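Local coordinates for protein 5-cytosine DNA methyltransferase (Entamoeba histolytica, PDB 3QV2) that probably transfers a methyl group from S-adenosyl-L-methionine to carbon 5 of cytosine in DNA or tRNA, as expected of a Dnmt2-type C5-methyltransferase, at residues D65-K70 with V108-R113; K70-L75 with P117-K122; K9-I14 with C77-M82. All coordinates share one frame; numbering follows the deposited sequence.

Interaction 1 of 3, residues D65-K70 with V108-R113; sequences DSISIK and VLHLYR. With SAH (S-adenosyl-L-homocysteine), chain B.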
loop_
_atom_site.group_PDB
_atom_site.type_symbol
_atom_site.label_atom_id
_atom_site.label_comp_id
_atom_site.label_asym_id
_atom_site.label_seq_id
_atom_site.Cartn_x
_atom_site.Cartn_y
_atom_site.Cartn_z
ATOM N N ASP A 65 15.379 -5.389 11.986
ATOM C CA ASP A 65 15.816 -6.757 12.243
ATOM C C ASP A 65 16.318 -6.925 13.672
ATOM O O ASP A 65 16.204 -8.003 14.254
ATOM C CB ASP A 65 16.924 -7.171 11.270
ATOM C CG ASP A 65 16.426 -7.328 9.848
ATOM O OD1 ASP A 65 15.197 -7.418 9.651
ATOM O OD2 ASP A 65 17.269 -7.374 8.928
ATOM N N SER A 66 16.870 -5.855 14.237
ATOM C CA SER A 66 17.557 -5.951 15.521
ATOM C C SER A 66 17.203 -4.841 16.507
ATOM O O SER A 66 17.798 -4.756 17.581
ATOM C CB SER A 66 19.072 -5.962 15.300
ATOM O OG SER A 66 19.506 -4.746 14.710
ATOM N N ILE A 67 16.244 -3.991 16.152
ATOM C CA ILE A 67 15.869 -2.882 17.028
ATOM C C ILE A 67 15.474 -3.383 18.420
ATOM O O ILE A 67 14.730 -4.355 18.555
ATOM C CB ILE A 67 14.739 -2.019 16.428
ATOM C CG1 ILE A 67 14.516 -0.767 17.281
ATOM C CG2 ILE A 67 13.459 -2.827 16.298
ATOM C CD1 ILE A 67 13.559 0.235 16.672
ATOM N N SER A 68 15.984 -2.718 19.452
ATOM C CA SER A 68 15.777 -3.162 20.825
ATOM C C SER A 68 14.387 -2.812 21.340
ATOM O O SER A 68 13.742 -1.892 20.840
ATOM C CB SER A 68 16.838 -2.560 21.750
ATOM O OG SER A 68 16.646 -1.162 21.905
ATOM N N ILE A 69 13.932 -3.555 22.345
ATOM C CA ILE A 69 12.654 -3.278 22.985
ATOM C C ILE A 69 12.680 -1.880 23.589
ATOM O O ILE A 69 11.737 -1.105 23.434
ATOM C CB ILE A 69 12.354 -4.288 24.105
ATOM C CG1 ILE A 69 12.534 -5.722 23.603
ATOM C CG2 ILE A 69 10.951 -4.076 24.652
ATOM C CD1 ILE A 69 12.363 -6.773 24.678
ATOM N N LYS A 70 13.776 -1.572 24.275
ATOM C CA LYS A 70 13.949 -0.291 24.952
ATOM C C LYS A 70 13.686 0.896 24.029
ATOM O O LYS A 70 12.955 1.818 24.386
ATOM C CB LYS A 70 15.362 -0.193 25.531
ATOM C CG LYS A 70 15.636 1.084 26.312
ATOM C CD LYS A 70 15.462 0.870 27.807
ATOM C CE LYS A 70 15.967 2.068 28.594
ATOM N NZ LYS A 70 16.003 1.800 30.058
ATOM N N VAL A 108 9.821 -8.457 10.598
ATOM C CA VAL A 108 8.451 -8.583 11.088
ATOM C C VAL A 108 8.326 -9.686 12.137
ATOM O O VAL A 108 7.512 -9.590 13.056
ATOM C CB VAL A 108 7.447 -8.827 9.942
ATOM C CG1 VAL A 108 7.625 -10.221 9.363
ATOM C CG2 VAL A 108 6.021 -8.626 10.435
ATOM N N LEU A 109 9.136 -10.730 12.003
ATOM C CA LEU A 109 9.174 -11.789 13.004
ATOM C C LEU A 109 9.786 -11.259 14.296
ATOM O O LEU A 109 9.341 -11.598 15.391
ATOM C CB LEU A 109 9.977 -12.989 12.498
ATOM C CG LEU A 109 9.323 -13.845 11.412
ATOM C CD1 LEU A 109 10.307 -14.872 10.865
ATOM C CD2 LEU A 109 8.072 -14.522 11.949
ATOM N N HIS A 110 10.808 -10.422 14.151
ATOM C CA HIS A 110 11.479 -9.813 15.289
ATOM C C HIS A 110 10.502 -9.008 16.138
ATOM O O HIS A 110 10.479 -9.133 17.363
ATOM C CB HIS A 110 12.614 -8.910 14.804
ATOM C CG HIS A 110 13.265 -8.119 15.897
ATOM N ND1 HIS A 110 13.847 -8.710 16.997
ATOM C CD2 HIS A 110 13.424 -6.784 16.058
ATOM C CE1 HIS A 110 14.339 -7.774 17.790
ATOM N NE2 HIS A 110 14.095 -6.596 17.243
ATOM N N LEU A 111 9.696 -8.184 15.479
ATOM C CA LEU A 111 8.751 -7.316 16.175
ATOM C C LEU A 111 7.760 -8.092 17.038
ATOM O O LEU A 111 7.436 -7.673 18.149
ATOM C CB LEU A 111 7.995 -6.430 15.183
ATOM C CG LEU A 111 8.842 -5.437 14.386
ATOM C CD1 LEU A 111 7.972 -4.612 13.447
ATOM C CD2 LEU A 111 9.629 -4.532 15.322
ATOM N N TYR A 112 7.279 -9.222 16.529
ATOM C CA TYR A 112 6.264 -9.997 17.236
ATOM C C TYR A 112 6.851 -11.043 18.185
ATOM O O TYR A 112 6.273 -11.329 19.233
ATOM C CB TYR A 112 5.281 -10.634 16.249
ATOM C CG TYR A 112 4.384 -9.626 15.564
ATOM C CD1 TYR A 112 3.215 -9.186 16.170
ATOM C CD2 TYR A 112 4.708 -9.109 14.315
ATOM C CE1 TYR A 112 2.394 -8.261 15.553
ATOM C CE2 TYR A 112 3.891 -8.183 13.690
ATOM C CZ TYR A 112 2.734 -7.764 14.315
ATOM O OH TYR A 112 1.912 -6.842 13.704
ATOM N N ARG A 113 7.997 -11.609 17.821
ATOM C CA ARG A 113 8.668 -12.584 18.677
ATOM C C ARG A 113 9.361 -11.907 19.854
ATOM O O ARG A 113 9.193 -12.311 21.004
ATOM C CB ARG A 113 9.718 -13.372 17.892
ATOM C CG ARG A 113 9.173 -14.408 16.926
ATOM C CD ARG A 113 10.320 -15.035 16.149
ATOM N NE ARG A 113 9.887 -16.125 15.281
ATOM C CZ ARG A 113 10.668 -16.709 14.378
ATOM N NH1 ARG A 113 11.920 -16.299 14.221
ATOM N NH2 ARG A 113 10.199 -17.695 13.626
HETATM N N SAH B . 3.333 0.869 3.015
HETATM C CA SAH B . 4.431 1.742 2.646
HETATM C CB SAH B . 5.552 0.956 1.980
HETATM C CG SAH B . 5.734 -0.499 2.338
HETATM S SD SAH B . 7.016 -1.414 1.457
HETATM C C SAH B . 3.916 2.837 1.746
HETATM O O SAH B . 4.693 3.378 0.909
HETATM O OXT SAH B . 2.699 3.217 1.835
HETATM C "C5'" SAH B . 8.129 -2.147 2.637
HETATM C "C4'" SAH B . 9.165 -1.283 3.256
HETATM O "O4'" SAH B . 9.736 -1.971 4.314
HETATM C "C3'" SAH B . 10.228 -1.016 2.285
HETATM O "O3'" SAH B . 10.217 0.327 1.937
HETATM C "C2'" SAH B . 11.478 -1.353 2.917
HETATM O "O2'" SAH B . 12.374 -0.307 2.783
HETATM C "C1'" SAH B . 11.140 -1.563 4.327
HETATM N N9 SAH B . 12.036 -2.493 4.954
HETATM C C8 SAH B . 12.454 -3.702 4.553
HETATM N N7 SAH B . 13.287 -4.169 5.496
HETATM C C5 SAH B . 13.388 -3.246 6.482
HETATM C C6 SAH B . 14.099 -3.198 7.683
HETATM N N6 SAH B . 14.947 -4.294 8.082
HETATM N N1 SAH B . 13.975 -2.103 8.454
HETATM C C2 SAH B . 13.194 -1.072 8.103
HETATM N N3 SAH B . 12.503 -1.097 6.958
HETATM C C4 SAH B . 12.583 -2.161 6.138
#
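His110 reaches from helix 106-115 to the loop that leads into helix 69-74, and its ring carries most of the contact. The hydrogen bonding across the two segments is a single bond: His110 NE2 donates to Ile67 O at 2.7 Å, nearly straight (169° at the hydrogen). The acceptor lies within 4° of the imidazole plane, so the N-H points straight at it. With CG trans to the backbone N (chi1 174°), the ring extends from the helix to the loop. On the far side of the same ring, ND1 is hydrogen-bonded to Asp114, one helical turn on, and these two bonds fix the rotation of the imidazole. A histidine suits the place because its two nitrogens can meet one partner each; with NE2 donating to a carbonyl and a carboxylate at ND1, a doubly protonated, positively charged ring would probably be favoured.

The carbonyl O of Asp65 lies over one face of the imidazole, 3.4 Å from His110 CG and displaced toward the rim. The Asp65 side chain turns the other way, toward S-adenosyl-L-homocysteine, where OD1 stands 3.5 Å from N6 of the adenine. Asp65 is one of the residues that bind this cofactor product, so the ring packs against the backbone of a ligand-binding residue.

Apolar contact is slight, Ile67 CG2 lying 4.3 Å from Leu111 CD2. The same methyl makes van der Waals contact with the imidazole, 3.9 Å from His110 NE2, the two side chains crossing at about a right angle.

Ser68 caps the start of helix 69-74 through a bond to Gln71 N. Beneath the contact, Leu111 packs on Trp80 and Met82 of strand 79-82, while Val108 and Tyr112 lean on Ile143 of helix 138-149.

Interaction 2 of 3, residues K70-L75 with P117-K122; sequences KQIESL and PYLINK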
loop_
_atom_site.group_PDB
_atom_site.type_symbol
_atom_site.label_atom_id
_atom_site.label_comp_id
_atom_site.label_asym_id
_atom_site.label_seq_id
_atom_site.Cartn_x
_atom_site.Cartn_y
_atom_site.Cartn_z
ATOM N N LYS A 70 13.776 -1.572 24.275
ATOM C CA LYS A 70 13.949 -0.291 24.952
ATOM C C LYS A 70 13.686 0.896 24.029
ATOM O O LYS A 70 12.955 1.818 24.386
ATOM C CB LYS A 70 15.362 -0.193 25.531
ATOM C CG LYS A 70 15.636 1.084 26.312
ATOM C CD LYS A 70 15.462 0.870 27.807
ATOM C CE LYS A 70 15.967 2.068 28.594
ATOM N NZ LYS A 70 16.003 1.800 30.058
ATOM N N GLN A 71 14.291 0.872 22.844
ATOM C CA GLN A 71 14.129 1.964 21.891
ATOM C C GLN A 71 12.677 2.103 21.450
ATOM O O GLN A 71 12.154 3.212 21.341
ATOM C CB GLN A 71 15.039 1.772 20.678
ATOM C CG GLN A 71 14.899 2.866 19.632
ATOM C CD GLN A 71 15.925 2.755 18.521
ATOM O OE1 GLN A 71 15.836 3.446 17.507
ATOM N NE2 GLN A 71 16.910 1.883 18.710
ATOM N N ILE A 72 12.025 0.972 21.200
ATOM C CA ILE A 72 10.621 0.978 20.808
ATOM C C ILE A 72 9.730 1.517 21.927
ATOM O O ILE A 72 8.839 2.331 21.688
ATOM C CB ILE A 72 10.141 -0.426 20.402
ATOM C CG1 ILE A 72 10.622 -0.765 18.987
ATOM C CG2 ILE A 72 8.626 -0.513 20.473
ATOM C CD1 ILE A 72 10.299 -2.175 18.558
ATOM N N GLU A 73 9.985 1.067 23.150
ATOM C CA GLU A 73 9.166 1.452 24.292
ATOM C C GLU A 73 9.387 2.917 24.672
ATOM O O GLU A 73 8.488 3.569 25.203
ATOM C CB GLU A 73 9.454 0.534 25.484
ATOM C CG GLU A 73 8.266 0.329 26.410
ATOM C CD GLU A 73 8.511 -0.749 27.448
ATOM O OE1 GLU A 73 7.633 -1.620 27.622
ATOM O OE2 GLU A 73 9.577 -0.723 28.098
ATOM N N SER A 74 10.580 3.430 24.388
ATOM C CA SER A 74 10.906 4.821 24.690
ATOM C C SER A 74 9.998 5.768 23.915
ATOM O O SER A 74 9.812 6.922 24.300
ATOM C CB SER A 74 12.371 5.120 24.367
ATOM O OG SER A 74 12.591 5.145 22.966
ATOM N N LEU A 75 9.435 5.269 22.820
ATOM C CA LEU A 75 8.542 6.060 21.982
ATOM C C LEU A 75 7.201 6.312 22.667
ATOM O O LEU A 75 6.483 7.245 22.312
ATOM C CB LEU A 75 8.323 5.370 20.633
ATOM C CG LEU A 75 9.326 5.671 19.519
ATOM C CD1 LEU A 75 10.744 5.773 20.056
ATOM C CD2 LEU A 75 9.236 4.623 18.415
ATOM N N PRO A 117 5.625 -9.289 23.028
ATOM C CA PRO A 117 5.302 -10.064 24.232
ATOM C C PRO A 117 5.957 -9.530 25.503
ATOM O O PRO A 117 5.633 -10.011 26.589
ATOM C CB PRO A 117 5.867 -11.456 23.915
ATOM C CG PRO A 117 6.017 -11.488 22.428
ATOM C CD PRO A 117 6.380 -10.091 22.051
ATOM N N TYR A 118 6.856 -8.558 25.379
ATOM C CA TYR A 118 7.614 -8.088 26.535
ATOM C C TYR A 118 7.359 -6.624 26.895
ATOM O O TYR A 118 7.822 -6.147 27.929
ATOM C CB TYR A 118 9.112 -8.347 26.336
ATOM C CG TYR A 118 9.443 -9.809 26.137
ATOM C CD1 TYR A 118 9.530 -10.674 27.220
ATOM C CD2 TYR A 118 9.659 -10.326 24.867
ATOM C CE1 TYR A 118 9.827 -12.014 27.043
ATOM C CE2 TYR A 118 9.957 -11.662 24.680
ATOM C CZ TYR A 118 10.040 -12.501 25.770
ATOM O OH TYR A 118 10.336 -13.832 25.592
ATOM N N LEU A 119 6.616 -5.918 26.048
ATOM C CA LEU A 119 6.261 -4.531 26.330
ATOM C C LEU A 119 5.409 -4.434 27.589
ATOM O O LEU A 119 4.546 -5.278 27.828
ATOM C CB LEU A 119 5.493 -3.921 25.155
ATOM C CG LEU A 119 6.242 -3.772 23.829
ATOM C CD1 LEU A 119 5.297 -3.304 22.735
ATOM C CD2 LEU A 119 7.405 -2.812 23.983
ATOM N N ILE A 120 5.660 -3.407 28.394
ATOM C CA ILE A 120 4.811 -3.126 29.543
ATOM C C ILE A 120 3.419 -2.777 29.040
ATOM O O ILE A 120 2.414 -3.240 29.577
ATOM C CB ILE A 120 5.349 -1.949 30.377
ATOM C CG1 ILE A 120 6.693 -2.312 31.010
ATOM C CG2 ILE A 120 4.347 -1.560 31.452
ATOM C CD1 ILE A 120 6.617 -3.477 31.969
ATOM N N ASN A 121 3.375 -1.959 27.994
ATOM C CA ASN A 121 2.120 -1.570 27.373
ATOM C C ASN A 121 2.054 -1.993 25.909
ATOM O O ASN A 121 2.581 -1.309 25.034
ATOM C CB ASN A 121 1.914 -0.058 27.485
ATOM C CG ASN A 121 1.837 0.413 28.924
ATOM O OD1 ASN A 121 2.617 1.261 29.355
ATOM N ND2 ASN A 121 0.891 -0.139 29.677
ATOM N N LYS A 122 1.411 -3.127 25.650
ATOM C CA LYS A 122 1.202 -3.581 24.283
ATOM C C LYS A 122 0.355 -2.557 23.541
ATOM O O LYS A 122 -0.544 -1.957 24.129
ATOM C CB LYS A 122 0.502 -4.940 24.270
ATOM C CG LYS A 122 1.363 -6.089 24.775
ATOM C CD LYS A 122 0.630 -7.421 24.697
ATOM C CE LYS A 122 -0.503 -7.497 25.708
ATOM N NZ LYS A 122 -0.001 -7.536 27.111
HETATM O O HOH W 1 5.267 -0.363 26.722
#
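Glu73, on helix 69-74, reaches across to the loop 117-122 and accepts the backbone N-H of Ile120 on its carboxylate. In the Rossmann-like fold of class I methyltransferases this loop joins helix 106-115 to strand 125-130, and the contact ties it to helix 69-74, which lies earlier in the chain and packs in the same helical layer. The bond from Ile120 N to Glu73 OE1 is 2.8 Å long and nearly straight (168°), and the N-H meets the oxygen almost along its C-O axis; Ile120 CG1 lies 3.6 Å from OE1. The same oxygen accepts a second hydrogen bond, from a water 2.8 Å from OE1, and that water in turn accepts from Asn121 N at 2.8 Å. One carboxylate oxygen thus serves two successive amides of a loop without regular structure, one directly and one through water. Glutamate suits the position because its chain, extended beyond CG, is long enough to span the gap while remaining at the surface.

Its CG methylene also takes part. Leu119 and Glu73 slide past each other in opposite directions, bringing Leu119 CD2 to 4.1 Å from Glu73 CG.

Further in, the contact becomes apolar. Ile72, one residue before the glutamate, turns toward the loop on the buried side of the helix, and packs on Ile14 of strand 11-16 and on Leu111 and Ile115 of helix 106-115. This packing probably helps set the rotation of the helix, and with it where Glu73 emerges. The greasy side of the contact ends with the two branched side chains touching loosely, methyl to methyl, Ile72 CG2 standing 4.4 Å from Leu119 CD2.

Interaction 3 of 3, residues K9-I14 with C77-M82; sequences KQVNVI and CNTWFM. With SO4 (sulfate ion), chain D.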
loop_
_atom_site.group_PDB
_atom_site.type_symbol
_atom_site.label_atom_id
_atom_site.label_comp_id
_atom_site.label_asym_id
_atom_site.label_seq_id
_atom_site.Cartn_x
_atom_site.Cartn_y
_atom_site.Cartn_z
ATOM N N LYS A 9 -8.730 10.774 24.480
ATOM C CA LYS A 9 -7.813 9.681 24.185
ATOM C C LYS A 9 -6.967 10.014 22.962
ATOM O O LYS A 9 -7.380 10.797 22.106
ATOM C CB LYS A 9 -8.565 8.366 23.977
ATOM C CG LYS A 9 -7.717 7.143 24.274
ATOM C CD LYS A 9 -7.280 7.139 25.733
ATOM C CE LYS A 9 -5.956 6.422 25.921
ATOM N NZ LYS A 9 -4.862 7.109 25.179
ATOM N N GLN A 10 -5.785 9.415 22.881
ATOM C CA GLN A 10 -4.837 9.760 21.831
ATOM C C GLN A 10 -4.336 8.533 21.075
ATOM O O GLN A 10 -4.297 7.426 21.616
ATOM C CB GLN A 10 -3.658 10.534 22.425
ATOM C CG GLN A 10 -2.728 11.150 21.397
ATOM C CD GLN A 10 -1.645 11.997 22.034
ATOM O OE1 GLN A 10 -0.767 12.522 21.349
ATOM N NE2 GLN A 10 -1.702 12.134 23.354
ATOM N N VAL A 11 -3.960 8.741 19.818
ATOM C CA VAL A 11 -3.411 7.674 18.992
ATOM C C VAL A 11 -1.964 7.973 18.619
ATOM O O VAL A 11 -1.694 8.852 17.801
ATOM C CB VAL A 11 -4.235 7.472 17.705
ATOM C CG1 VAL A 11 -3.564 6.448 16.801
ATOM C CG2 VAL A 11 -5.651 7.041 18.045
ATOM N N ASN A 12 -1.038 7.244 19.230
ATOM C CA ASN A 12 0.380 7.407 18.947
ATOM C C ASN A 12 0.917 6.201 18.186
ATOM O O ASN A 12 1.004 5.100 18.730
ATOM C CB ASN A 12 1.160 7.619 20.244
ATOM C CG ASN A 12 0.607 8.764 21.071
ATOM O OD1 ASN A 12 0.222 8.584 22.226
ATOM N ND2 ASN A 12 0.557 9.951 20.477
ATOM N N VAL A 13 1.277 6.415 16.924
ATOM C CA VAL A 13 1.579 5.312 16.018
ATOM C C VAL A 13 3.063 5.159 15.705
ATOM O O VAL A 13 3.751 6.137 15.412
ATOM C CB VAL A 13 0.828 5.477 14.678
ATOM C CG1 VAL A 13 1.029 4.249 13.804
ATOM C CG2 VAL A 13 -0.652 5.727 14.919
ATOM N N ILE A 14 3.546 3.923 15.763
ATOM C CA ILE A 14 4.847 3.592 15.204
ATOM C C ILE A 14 4.630 3.040 13.800
ATOM O O ILE A 14 4.087 1.949 13.630
ATOM C CB ILE A 14 5.596 2.543 16.043
ATOM C CG1 ILE A 14 5.689 2.979 17.506
ATOM C CG2 ILE A 14 6.984 2.306 15.467
ATOM C CD1 ILE A 14 6.451 2.006 18.382
ATOM N N CYS A 77 4.368 4.780 22.467
ATOM C CA CYS A 77 3.264 4.735 21.517
ATOM C C CYS A 77 2.272 3.646 21.899
ATOM O O CYS A 77 2.593 2.749 22.677
ATOM C CB CYS A 77 3.781 4.502 20.096
ATOM S SG CYS A 77 4.621 5.925 19.368
ATOM N N ASN A 78 1.066 3.729 21.347
ATOM C CA ASN A 78 0.016 2.765 21.657
ATOM C C ASN A 78 -0.599 2.139 20.409
ATOM O O ASN A 78 -1.657 1.515 20.475
ATOM C CB ASN A 78 -1.075 3.422 22.506
ATOM C CG ASN A 78 -1.704 4.620 21.820
ATOM O OD1 ASN A 78 -1.554 4.810 20.612
ATOM N ND2 ASN A 78 -2.416 5.435 22.589
ATOM N N THR A 79 0.072 2.302 19.274
ATOM C CA THR A 79 -0.449 1.796 18.011
ATOM C C THR A 79 0.663 1.355 17.060
ATOM O O THR A 79 1.704 2.005 16.958
ATOM C CB THR A 79 -1.325 2.849 17.307
ATOM O OG1 THR A 79 -2.379 3.263 18.186
ATOM C CG2 THR A 79 -1.929 2.277 16.040
ATOM N N TRP A 80 0.429 0.245 16.366
ATOM C CA TRP A 80 1.368 -0.258 15.373
ATOM C C TRP A 80 0.735 -0.289 13.987
ATOM O O TRP A 80 -0.246 -0.996 13.761
ATOM C CB TRP A 80 1.836 -1.668 15.736
ATOM C CG TRP A 80 2.879 -1.731 16.808
ATOM C CD1 TRP A 80 3.255 -0.728 17.655
ATOM C CD2 TRP A 80 3.686 -2.862 17.144
ATOM N NE1 TRP A 80 4.245 -1.168 18.500
ATOM C CE2 TRP A 80 4.531 -2.482 18.204
ATOM C CE3 TRP A 80 3.781 -4.170 16.649
ATOM C CZ2 TRP A 80 5.453 -3.348 18.781
ATOM C CZ3 TRP A 80 4.698 -5.034 17.221
ATOM C CH2 TRP A 80 5.521 -4.619 18.275
ATOM N N PHE A 81 1.296 0.487 13.066
ATOM C CA PHE A 81 0.932 0.391 11.656
ATOM C C PHE A 81 2.100 -0.225 10.903
ATOM O O PHE A 81 3.253 0.142 11.132
ATOM C CB PHE A 81 0.609 1.766 11.071
ATOM C CG PHE A 81 -0.708 2.326 11.522
ATOM C CD1 PHE A 81 -1.563 1.576 12.307
ATOM C CD2 PHE A 81 -1.097 3.603 11.150
ATOM C CE1 PHE A 81 -2.776 2.088 12.720
ATOM C CE2 PHE A 81 -2.309 4.121 11.560
ATOM C CZ PHE A 81 -3.150 3.361 12.346
ATOM N N MET A 82 1.810 -1.160 10.005
ATOM C CA MET A 82 2.878 -1.827 9.272
ATOM C C MET A 82 2.414 -2.552 8.013
ATOM O O MET A 82 1.351 -3.173 7.985
ATOM C CB MET A 82 3.606 -2.818 10.180
ATOM C CG MET A 82 2.773 -4.029 10.562
ATOM S SD MET A 82 3.725 -5.257 11.475
ATOM C CE MET A 82 4.286 -4.283 12.866
HETATM S S SO4 D . -2.040 5.191 26.132
HETATM O O1 SO4 D . -0.714 5.099 25.529
HETATM O O2 SO4 D . -3.039 4.608 25.240
HETATM O O3 SO4 D . -2.038 4.462 27.398
HETATM O O4 SO4 D . -2.366 6.595 26.367
#
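The Phe81 ring has Val13 CG1 over one face, a CH-pi contact 3.8 Å from the centroid. The Asn78 amide is met near its plane by Gln10 O, to which ND2 donates at 2.9 Å; its OD1 receives Asn12 N (2.8 Å) and Thr79 OG1 from opposite faces. Asn78 CG sits between its backbone N and carbonyl carbon (chi1 58°), which folds the amide back toward residues 10-12. The Trp80 indole runs beside Ile14, whose CD1 lies 3.9 Å from NE1.

These groups flank parallel neighbours, strands 11-16 and 79-82, inside the Rossmann-like sheet. Asn78 N bonds to Asn12 O (3.0 Å), Ile14 N to Thr79 O (2.9 Å), and Phe81 N to Ile14 O. Branched Val13 and Thr79 share a face with Phe81, which packs on Leu23 and Tyr27 of helix 22-29; Ile14 and Trp80 fill the other, Ile14 CG1 lying 3.6 Å from Cys77 CB. Asn12 ND2 turns to Gln10 OE1 and to Thr37 of adjoining strand 36-41.

Asn78 ND2 also donates to sulfate O2 (2.8 Å), alongside Lys124 and poorly ordered Lys9. The amide thus copies a backbone peptide, continuing the pairing before strand 79-82 starts, while its second N-H helps hold an anion probably from the crystallisation liquor.

Interaction 3 is the most extensive of the three and joins neighbouring strands within the sheet, whereas interactions 1 and 2 lie in the helical layer covering one face of it, and both involve helix 69-74 or its entry loop. Interactions 1 and 3 are partly buried, most touching residues of interaction 3 being buried; interaction 2 is at the surface. Interaction 1 relies on a histidine ring beside the cofactor pocket, interaction 2 on a carboxylate and a water. Layer and sheet meet where Ile72 and Leu75 pack on Ile14, Leu119 touches Trp80, and Leu111 and Tyr112 cover Met82. Side-chain polar bonds hold the helical layer at the rim, backbone bonds the sheet, and apolar side chains fill the seam between layer and sheet.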